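Local coordinates for protein MAU2 chromatid cohesion factor homolog (Saccharomyces cerevisiae, PDB 4XDN) that partners Scc2 in the complex required for cohesin to associate with chromosomes, and so takes part in sister chromatid cohesion, at residues F89-V92 with E93-Q97; N101-L104 with A105-Y108; V416-L419 with Q420-V424. All blocks are in the same frame, centred on the assembly; numbering follows the deposited sequence.

Contact 1: residues F89-V92 with E93-Q97; sequences FEMV and ELLIQ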
# COMPACT_ATOMS: atom_id res chain seq x y z
N PHE A 89 -21.92 -13.17 -21.38
CA PHE A 89 -21.06 -12.18 -20.72
C PHE A 89 -21.77 -11.52 -19.54
O PHE A 89 -21.18 -11.41 -18.46
CB PHE A 89 -20.61 -11.11 -21.72
CG PHE A 89 -19.63 -11.60 -22.76
CD1 PHE A 89 -18.81 -12.70 -22.51
CD2 PHE A 89 -19.51 -10.96 -23.98
CE1 PHE A 89 -17.90 -13.14 -23.47
CE2 PHE A 89 -18.61 -11.40 -24.94
CZ PHE A 89 -17.81 -12.49 -24.68
N GLU A 90 -23.01 -11.09 -19.73
CA GLU A 90 -23.77 -10.47 -18.65
C GLU A 90 -23.99 -11.45 -17.51
O GLU A 90 -23.83 -11.09 -16.34
CB GLU A 90 -25.12 -9.95 -19.16
CG GLU A 90 -25.02 -8.73 -20.05
CD GLU A 90 -26.38 -8.26 -20.52
OE1 GLU A 90 -27.21 -7.88 -19.67
OE2 GLU A 90 -26.62 -8.27 -21.74
N MET A 91 -24.35 -12.68 -17.85
CA MET A 91 -24.56 -13.72 -16.86
C MET A 91 -23.28 -14.03 -16.08
O MET A 91 -23.28 -14.03 -14.85
CB MET A 91 -25.07 -14.99 -17.52
CG MET A 91 -25.07 -16.20 -16.60
SD MET A 91 -25.66 -17.70 -17.39
CE MET A 91 -25.12 -18.89 -16.17
N VAL A 92 -22.21 -14.30 -16.81
CA VAL A 92 -20.94 -14.67 -16.21
C VAL A 92 -20.39 -13.53 -15.36
O VAL A 92 -19.73 -13.76 -14.35
CB VAL A 92 -19.90 -15.08 -17.29
CG1 VAL A 92 -18.48 -15.08 -16.72
CG2 VAL A 92 -20.24 -16.44 -17.85
N GLU A 93 -20.67 -12.30 -15.78
CA GLU A 93 -20.28 -11.13 -15.01
C GLU A 93 -20.83 -11.23 -13.59
O GLU A 93 -20.16 -10.84 -12.63
CB GLU A 93 -20.79 -9.85 -15.70
CG GLU A 93 -20.27 -8.56 -15.09
CD GLU A 93 -18.88 -8.20 -15.57
OE1 GLU A 93 -18.42 -7.08 -15.25
OE2 GLU A 93 -18.24 -9.02 -16.27
N LEU A 94 -22.04 -11.76 -13.47
CA LEU A 94 -22.68 -11.91 -12.17
C LEU A 94 -22.11 -13.09 -11.40
O LEU A 94 -21.94 -13.02 -10.18
CB LEU A 94 -24.20 -12.08 -12.33
CG LEU A 94 -24.94 -10.95 -13.04
CD1 LEU A 94 -26.44 -11.21 -13.03
CD2 LEU A 94 -24.64 -9.59 -12.41
N LEU A 95 -21.81 -14.18 -12.10
CA LEU A 95 -21.19 -15.33 -11.46
C LEU A 95 -19.86 -14.94 -10.83
O LEU A 95 -19.51 -15.38 -9.74
CB LEU A 95 -20.98 -16.46 -12.47
CG LEU A 95 -22.24 -17.12 -13.04
CD1 LEU A 95 -21.85 -18.13 -14.11
CD2 LEU A 95 -23.05 -17.80 -11.95
N ILE A 96 -19.12 -14.09 -11.54
CA ILE A 96 -17.80 -13.67 -11.12
C ILE A 96 -17.87 -12.70 -9.94
O ILE A 96 -17.05 -12.77 -9.02
CB ILE A 96 -17.04 -13.02 -12.30
CG1 ILE A 96 -16.73 -14.08 -13.35
CG2 ILE A 96 -15.74 -12.37 -11.83
CD1 ILE A 96 -16.16 -13.53 -14.65
N GLN A 97 -18.84 -11.80 -9.96
CA GLN A 97 -18.92 -10.72 -8.97
C GLN A 97 -19.81 -11.05 -7.77
O GLN A 97 -19.65 -10.44 -6.71
CB GLN A 97 -19.42 -9.44 -9.63
CG GLN A 97 -18.45 -8.85 -10.65
CD GLN A 97 -18.92 -7.51 -11.18
OE1 GLN A 97 -19.95 -6.98 -10.75
NE2 GLN A 97 -18.16 -6.94 -12.11
O HOH W 1 -18.50 -10.60 -18.31

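Contact 2: residues N101-L104 with A105-Y108; sequences NFDL and AELY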
# COMPACT_ATOMS: atom_id res chain seq x y z
N ASN A 101 -18.91 -19.49 -7.85
CA ASN A 101 -19.01 -20.49 -8.91
C ASN A 101 -18.12 -20.14 -10.10
O ASN A 101 -18.60 -19.80 -11.18
CB ASN A 101 -20.47 -20.63 -9.35
CG ASN A 101 -21.36 -21.13 -8.22
OD1 ASN A 101 -21.68 -20.38 -7.30
ND2 ASN A 101 -21.75 -22.39 -8.29
N PHE A 102 -16.82 -20.22 -9.88
CA PHE A 102 -15.83 -19.83 -10.87
C PHE A 102 -15.66 -20.89 -11.95
O PHE A 102 -15.51 -20.56 -13.13
CB PHE A 102 -14.49 -19.55 -10.19
CG PHE A 102 -14.57 -18.51 -9.10
CD1 PHE A 102 -15.29 -17.34 -9.29
CD2 PHE A 102 -13.95 -18.71 -7.87
CE1 PHE A 102 -15.37 -16.38 -8.29
CE2 PHE A 102 -14.03 -17.76 -6.87
CZ PHE A 102 -14.74 -16.59 -7.08
N ASP A 103 -15.69 -22.16 -11.56
CA ASP A 103 -15.61 -23.26 -12.52
C ASP A 103 -16.79 -23.20 -13.49
O ASP A 103 -16.62 -23.44 -14.69
CB ASP A 103 -15.59 -24.60 -11.80
CG ASP A 103 -14.30 -24.84 -11.04
OD1 ASP A 103 -13.32 -24.12 -11.28
OD2 ASP A 103 -14.27 -25.77 -10.20
N LEU A 104 -17.97 -22.89 -12.97
CA LEU A 104 -19.17 -22.78 -13.79
C LEU A 104 -19.02 -21.65 -14.80
O LEU A 104 -19.34 -21.81 -15.98
CB LEU A 104 -20.39 -22.54 -12.91
CG LEU A 104 -21.73 -22.33 -13.62
CD1 LEU A 104 -22.13 -23.57 -14.40
CD2 LEU A 104 -22.80 -21.96 -12.61
N ALA A 105 -18.55 -20.51 -14.32
CA ALA A 105 -18.31 -19.36 -15.18
C ALA A 105 -17.34 -19.73 -16.29
O ALA A 105 -17.55 -19.39 -17.46
CB ALA A 105 -17.78 -18.19 -14.37
N GLU A 106 -16.27 -20.43 -15.92
CA GLU A 106 -15.23 -20.81 -16.85
C GLU A 106 -15.76 -21.75 -17.94
O GLU A 106 -15.34 -21.66 -19.09
CB GLU A 106 -14.07 -21.47 -16.11
CG GLU A 106 -12.85 -21.74 -16.98
CD GLU A 106 -11.65 -22.19 -16.17
OE1 GLU A 106 -11.82 -22.55 -14.99
OE2 GLU A 106 -10.52 -22.19 -16.72
N LEU A 107 -16.68 -22.63 -17.57
CA LEU A 107 -17.27 -23.56 -18.52
C LEU A 107 -18.11 -22.82 -19.56
O LEU A 107 -18.10 -23.16 -20.74
CB LEU A 107 -18.14 -24.60 -17.81
CG LEU A 107 -17.41 -25.76 -17.12
CD1 LEU A 107 -18.41 -26.65 -16.40
CD2 LEU A 107 -16.59 -26.58 -18.11
N TYR A 108 -18.84 -21.80 -19.11
CA TYR A 108 -19.67 -21.01 -20.00
C TYR A 108 -18.82 -20.24 -21.01
O TYR A 108 -19.13 -20.22 -22.20
CB TYR A 108 -20.55 -20.04 -19.21
CG TYR A 108 -21.78 -20.68 -18.62
CD1 TYR A 108 -22.76 -21.23 -19.43
CD2 TYR A 108 -21.98 -20.71 -17.24
CE1 TYR A 108 -23.89 -21.82 -18.89
CE2 TYR A 108 -23.10 -21.30 -16.70
CZ TYR A 108 -24.06 -21.84 -17.53
OH TYR A 108 -25.18 -22.42 -16.98

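Contact 3: residues V416-L419 with Q420-V424; sequences VRLL and QAMKV. With SO4 (sulfate ion), chain C.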
# COMPACT_ATOMS: atom_id res chain seq x y z
N VAL A 416 1.30 -3.99 14.82
CA VAL A 416 0.88 -4.15 16.21
C VAL A 416 2.02 -4.66 17.08
O VAL A 416 2.29 -4.11 18.14
CB VAL A 416 -0.32 -5.11 16.33
CG1 VAL A 416 -0.61 -5.46 17.79
CG2 VAL A 416 -1.55 -4.50 15.69
N ARG A 417 2.68 -5.72 16.63
CA ARG A 417 3.75 -6.32 17.41
C ARG A 417 5.05 -5.51 17.32
O ARG A 417 5.96 -5.71 18.12
CB ARG A 417 4.00 -7.78 16.98
CG ARG A 417 4.18 -8.00 15.49
CD ARG A 417 3.63 -9.37 15.07
NE ARG A 417 3.28 -9.40 13.65
CZ ARG A 417 3.58 -10.39 12.81
NH1 ARG A 417 4.26 -11.46 13.22
NH2 ARG A 417 3.21 -10.30 11.54
N LEU A 418 5.12 -4.60 16.35
CA LEU A 418 6.22 -3.65 16.30
C LEU A 418 6.08 -2.66 17.46
O LEU A 418 7.03 -2.42 18.20
CB LEU A 418 6.26 -2.90 14.97
CG LEU A 418 7.27 -1.75 14.88
CD1 LEU A 418 8.68 -2.23 15.22
CD2 LEU A 418 7.26 -1.10 13.51
N LEU A 419 4.88 -2.10 17.59
CA LEU A 419 4.59 -1.18 18.69
C LEU A 419 4.75 -1.87 20.03
O LEU A 419 5.14 -1.25 21.02
CB LEU A 419 3.18 -0.62 18.56
CG LEU A 419 2.98 0.49 17.52
CD1 LEU A 419 1.50 0.80 17.35
CD2 LEU A 419 3.75 1.75 17.92
N GLN A 420 4.46 -3.17 20.07
CA GLN A 420 4.61 -3.95 21.29
C GLN A 420 6.09 -4.19 21.59
O GLN A 420 6.51 -4.16 22.74
CB GLN A 420 3.87 -5.29 21.16
CG GLN A 420 4.07 -6.23 22.34
CD GLN A 420 3.72 -5.59 23.67
OE1 GLN A 420 2.84 -4.73 23.76
NE2 GLN A 420 4.42 -6.01 24.73
N ALA A 421 6.88 -4.43 20.54
CA ALA A 421 8.31 -4.65 20.69
C ALA A 421 8.99 -3.38 21.20
O ALA A 421 9.87 -3.44 22.06
CB ALA A 421 8.93 -5.09 19.37
N MET A 422 8.58 -2.24 20.65
CA MET A 422 9.12 -0.95 21.06
C MET A 422 8.76 -0.67 22.51
O MET A 422 9.53 -0.04 23.24
CB MET A 422 8.59 0.16 20.15
CG MET A 422 9.08 0.06 18.72
SD MET A 422 8.12 1.06 17.56
CE MET A 422 8.21 2.67 18.33
N LYS A 423 7.58 -1.13 22.92
CA LYS A 423 7.14 -0.95 24.30
C LYS A 423 8.05 -1.71 25.25
O LYS A 423 8.39 -1.21 26.32
CB LYS A 423 5.69 -1.42 24.46
CG LYS A 423 5.14 -1.23 25.87
CD LYS A 423 3.62 -1.33 25.90
CE LYS A 423 3.07 -1.00 27.28
NZ LYS A 423 3.52 -1.97 28.31
N VAL A 424 8.46 -2.91 24.84
CA VAL A 424 9.38 -3.71 25.65
C VAL A 424 10.74 -3.04 25.72
O VAL A 424 11.35 -2.98 26.79
CB VAL A 424 9.52 -5.13 25.09
CG1 VAL A 424 10.61 -5.91 25.84
CG2 VAL A 424 8.20 -5.87 25.17
S SO4 C . 0.24 -7.42 13.45
O1 SO4 C . -0.46 -6.18 13.17
O2 SO4 C . -0.63 -8.32 14.21
O3 SO4 C . 0.63 -8.06 12.19
O4 SO4 C . 1.43 -7.14 14.25

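Contact 1: residues F89-V92 with E93-Q97
F89 O receives the amide of E93 (N to O 2.9 Å) and V92 O that of I96 (N to O 2.9 Å), the i to i+4 pattern of an alpha helix, here the later turns of helix 81-98. The pattern is split at M91, whose O accepts from L95 N as expected and also from L94 N at 2.9 Å. That second donor stands well above the carbonyl plane, and L94 N makes only a weak bond to E90 O.

Among the side chains, V92 and I96 make the tight pair: V92 CG1 lies 3.5 Å from I96 CD1, closer than usual methyl packing. CG1 is anti to the backbone N of V92 (chi1 164°), which directs this branch along the helix to I96. On the neighbouring face, the extended M91 chain ends with CE 3.9 Å from L95 CD1. E93 bends at chi2 (81°), and a water bridges back from its OE2 (2.6 Å) to F89 O (2.8 Å), giving that carbonyl a second donor. E93 OE1 pairs with a basic side chain on the chain of another protein.

Helices pack round this segment on several flanks. L94 touches helices 29-45 and 53-76, V92 meets Y108 and I109 of helix 102-119, and F89 and I96 reach helix 126-144.

Contact 2: residues N101-L104 with A105-Y108
L104 and Y108, one helical turn apart, form the apolar part. They lie side by side and point the same way, with L104 CD1 3.4 Å from Y108 CE2. CG of L104 sits anti to its own amide nitrogen (chi1 177°), which carries CG and its two methyls to the ring, while the same residue's O lies oblique to that ring, 3.1 Å from Y108 CD2.

The backbone bonds begin at N101, the N-cap residue, whose O takes A105 N at 3.2 Å. F102 O with E106 N (2.9 Å), D103 O with L107 N (3.0 Å) and L104 O with Y108 N continue this i to i+4 series.

As for charge, D103 OD1 and E106 OE1 are 4.3 Å apart, like charges probably offset by R144, which is salt-bridged to both. D103 OD2 forms a salt bridge with a basic side chain of another protein's chain, and the side-chain amide of N101 hydrogen-bonds to that chain's backbone.

A105 packs on V92 and L95 of helix 81-98, and F102 on L140 of helix 126-144. These are the first two turns of a helix starting just after its predecessor, as in the helical hairpins of TPR-like arrays.

Contact 3: residues V416-L419 with Q420-V424
L418 and M422 meet as i to i+4 neighbours along the short helix 415-426, a local contact in the largely helical, TPR-like array, and the start of this helix is an anion site built from backbone amides and R417. Four successive backbone bonds give the evidence for regular helix: Q420 N to V416 O, A421 N to R417 O, M422 N to L418 O (2.9 Å, N-H...O angle 162°) and K423 N to L419 O. They are not equally well directed, since A421 N approaches R417 O from 44° above the carbonyl plane.

The buried flank is apolar. M422 bends at its last torsion, and its SD lies 4.0 Å from L418 CG, the two side chains crossing at a slant. L419 and M422 both continue onto W392 of helix 369-398; A421 and M422 touch Y435 of helix 432-440. M422 also packs on an apolar side chain of the chain of another protein.

The N-terminal end of the helix holds a sulfate, probably from the crystallisation liquor. V416 N donates to O1 at 3.3 Å and R417 N to O4 at 3.0 Å, with G414 N adding a further backbone donor. The first-turn N-H groups point out of the helix start, with no preceding turn to accept them, and the positive end of the helix dipole would probably assist in holding a dianion there.

R417 has CG between its backbone N and carbonyl carbon (chi1 51°), which folds the chain back round the ion and puts CG 3.1 Å from sulfate O4. The bonds from its guanidinium to O3 are weak, whereas R417 NE reaches sulfate O4 at 3.0 Å, with that oxygen at the guanidinium edge and in its plane.

In the fold
Contacts 1 and 2 lie on consecutive helices, 81-98 and 102-119, with centres 10 Å apart, and meet directly: V92 CG1 is 4.0 Å from A105 CB. Contact 3 belongs to a distant part of the array, its nearest atoms about 29 Å from contact 1 and about 26 Å from contact 2. The chemistry differs with burial. Contact 1 is nearly all core; contact 2 is partly buried, with acidic groups on the side away from its apolar pair; contact 3 combines a buried apolar flank with an exposed anion site. All three reach the other protein's chain, presumably Scc2: contacts 1 and 2 through charged or polar groups as well as packing, contact 3 through M422.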